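Local coordinates for protein disulfide isomerase (Salmonella enterica subsp. enterica serovar Typhimurium, PDB 3L9U) that probably introduces disulfide bonds into other proteins by handing over its own, acting with DsbI to oxidise the sulfotransferase AssT, at residues 53-58 and 193-198. Sequence-based numbering, arbitrary orientation.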
loop_
_atom_site.group_PDB
_atom_site.type_symbol
_atom_site.label_atom_id
_atom_site.label_comp_id
_atom_site.label_asym_id
_atom_site.label_seq_id
_atom_site.Cartn_x
_atom_site.Cartn_y
_atom_site.Cartn_z
ATOM N N ALA A 53 -0.572 -7.433 -13.974
ATOM C CA ALA A 53 -0.253 -6.070 -14.401
ATOM C C ALA A 53 -0.844 -5.730 -15.768
ATOM O O ALA A 53 -0.982 -4.559 -16.120
ATOM C CB ALA A 53 1.267 -5.865 -14.406
ATOM N N ASP A 54 -1.204 -6.762 -16.526
ATOM C CA ASP A 54 -1.848 -6.570 -17.819
ATOM C C ASP A 54 -3.319 -6.183 -17.667
ATOM O O ASP A 54 -3.943 -5.728 -18.625
ATOM C CB ASP A 54 -1.729 -7.833 -18.678
ATOM C CG ASP A 54 -2.353 -9.058 -18.020
ATOM O OD1 ASP A 54 -1.966 -9.397 -16.886
ATOM O OD2 ASP A 54 -3.219 -9.702 -18.650
ATOM N N LEU A 55 -3.860 -6.361 -16.463
ATOM C CA LEU A 55 -5.284 -6.121 -16.206
ATOM C C LEU A 55 -5.536 -4.982 -15.215
ATOM O O LEU A 55 -6.429 -4.156 -15.425
ATOM C CB LEU A 55 -5.966 -7.389 -15.679
ATOM C CG LEU A 55 -6.313 -8.536 -16.623
ATOM C CD1 LEU A 55 -6.971 -9.661 -15.827
ATOM C CD2 LEU A 55 -7.232 -8.052 -17.730
ATOM N N VAL A 56 -4.763 -4.946 -14.131
ATOM C CA VAL A 56 -4.973 -3.944 -13.090
ATOM C C VAL A 56 -3.676 -3.271 -12.663
ATOM O O VAL A 56 -2.591 -3.849 -12.775
ATOM C CB VAL A 56 -5.688 -4.534 -11.849
ATOM C CG1 VAL A 56 -7.048 -5.102 -12.236
ATOM C CG2 VAL A 56 -4.826 -5.609 -11.182
ATOM N N THR A 57 -3.800 -2.043 -12.173
ATOM C CA THR A 57 -2.652 -1.271 -11.730
ATOM C C THR A 57 -2.478 -1.395 -10.225
ATOM O O THR A 57 -3.421 -1.162 -9.467
ATOM C CB THR A 57 -2.832 0.220 -12.071
ATOM O OG1 THR A 57 -3.025 0.362 -13.485
ATOM C CG2 THR A 57 -1.610 1.018 -11.643
ATOM N N PHE A 58 -1.276 -1.769 -9.794
ATOM C CA PHE A 58 -0.966 -1.835 -8.361
ATOM C C PHE A 58 -1.037 -0.442 -7.748
ATOM O O PHE A 58 -0.381 0.497 -8.225
ATOM C CB PHE A 58 0.414 -2.451 -8.118
ATOM C CG PHE A 58 0.845 -2.407 -6.682
ATOM C CD1 PHE A 58 0.145 -3.111 -5.716
ATOM C CD2 PHE A 58 1.948 -1.657 -6.295
ATOM C CE1 PHE A 58 0.538 -3.069 -4.386
ATOM C CE2 PHE A 58 2.350 -1.614 -4.964
ATOM C CZ PHE A 58 1.639 -2.320 -4.011
ATOM N N LEU A 193 -7.374 -15.166 -8.581
ATOM C CA LEU A 193 -8.467 -14.538 -7.841
ATOM C C LEU A 193 -8.606 -13.071 -8.249
ATOM O O LEU A 193 -9.705 -12.592 -8.553
ATOM C CB LEU A 193 -8.226 -14.664 -6.336
ATOM C CG LEU A 193 -9.179 -13.899 -5.417
ATOM C CD1 LEU A 193 -10.651 -14.257 -5.690
ATOM C CD2 LEU A 193 -8.803 -14.150 -3.963
ATOM N N VAL A 194 -7.488 -12.354 -8.252
ATOM C CA VAL A 194 -7.502 -10.962 -8.705
ATOM C C VAL A 194 -8.026 -10.835 -10.143
ATOM O O VAL A 194 -8.842 -9.959 -10.426
ATOM C CB VAL A 194 -6.107 -10.301 -8.573
ATOM C CG1 VAL A 194 -6.072 -8.932 -9.275
ATOM C CG2 VAL A 194 -5.720 -10.194 -7.083
ATOM N N ARG A 195 -7.570 -11.705 -11.048
ATOM C CA ARG A 195 -8.012 -11.629 -12.443
ATOM C C ARG A 195 -9.509 -11.890 -12.566
ATOM O O ARG A 195 -10.205 -11.231 -13.337
ATOM C CB ARG A 195 -7.227 -12.605 -13.320
ATOM C CG ARG A 195 -5.727 -12.373 -13.298
ATOM C CD ARG A 195 -4.990 -13.380 -14.165
ATOM N NE ARG A 195 -5.226 -13.125 -15.577
ATOM C CZ ARG A 195 -4.532 -12.262 -16.311
ATOM N NH1 ARG A 195 -3.538 -11.564 -15.772
ATOM N NH2 ARG A 195 -4.833 -12.099 -17.592
ATOM N N GLU A 196 -10.002 -12.851 -11.798
ATOM C CA GLU A 196 -11.429 -13.164 -11.783
ATOM C C GLU A 196 -12.250 -11.971 -11.285
ATOM O O GLU A 196 -13.283 -11.615 -11.867
ATOM C CB GLU A 196 -11.666 -14.384 -10.889
ATOM C CG GLU A 196 -13.110 -14.844 -10.780
ATOM C CD GLU A 196 -13.209 -16.270 -10.263
ATOM O OE1 GLU A 196 -12.611 -17.172 -10.891
ATOM O OE2 GLU A 196 -13.882 -16.494 -9.231
ATOM N N LEU A 197 -11.791 -11.345 -10.207
ATOM C CA LEU A 197 -12.512 -10.214 -9.637
ATOM C C LEU A 197 -12.463 -9.006 -10.565
ATOM O O LEU A 197 -13.426 -8.239 -10.661
ATOM C CB LEU A 197 -11.920 -9.844 -8.276
ATOM C CG LEU A 197 -12.100 -10.911 -7.191
ATOM C CD1 LEU A 197 -11.381 -10.519 -5.907
ATOM C CD2 LEU A 197 -13.589 -11.173 -6.936
ATOM N N ALA A 198 -11.342 -8.853 -11.264
ATOM C CA ALA A 198 -11.095 -7.662 -12.070
ATOM C C ALA A 198 -11.994 -7.613 -13.289
ATOM O O ALA A 198 -12.274 -6.537 -13.824
ATOM C CB ALA A 198 -9.634 -7.607 -12.499
#
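In the thioredoxin-like part of this DsbA-family oxidoreductase, the C-terminal helix 187-198 packs beside the turn that leads from helix 45-52 into the edge strand 57-62, and they are joined by a salt bridge from Arg195 to Asp54 and, beside it, by a small, more buried apolar contact. The arginine meets the carboxylate end-on with two nitrogens: NH1 gives a hydrogen bond to Asp54 OD1 at 2.9 Å (162° at the hydrogen), and NH2 gives a second to Asp54 OD2 at 3.1 Å. Each oxygen accepts through its syn lone pair, and the carboxylate and guanidinium planes are only 13° apart, so both bonds run almost within one plane and together fix the rotation of the two groups. Arg195 gets there by a bend in its chain (chi3 71°), and its side chain also touches Val52 of helix 45-52. Leu55 approaches the same guanidinium from over a face, CD1 lying 3.6 Å from Arg195 CZ and reaching CB and CG of the arginine as well; a branched apolar residue suits this place because it covers the flat cation without competing for its in-plane N-H groups. Deeper in, the two methyls of Val56 reach different residues of the helix. CG1 meets Ala198 CB at 3.6 Å, the single methyl of alanine letting the valine methyl pack directly against the helix, and CG2 touches Val194 CG1 at 4.0 Å. Val56 and Val194 both also touch Leu26 of the neighbouring strand 25-30, which carries this apolar layer into the core. Ion pair and aliphatic packing together hold the C-terminal helix of the thioredoxin-type fold against the turn from helix 45-52 into edge strand 57-62.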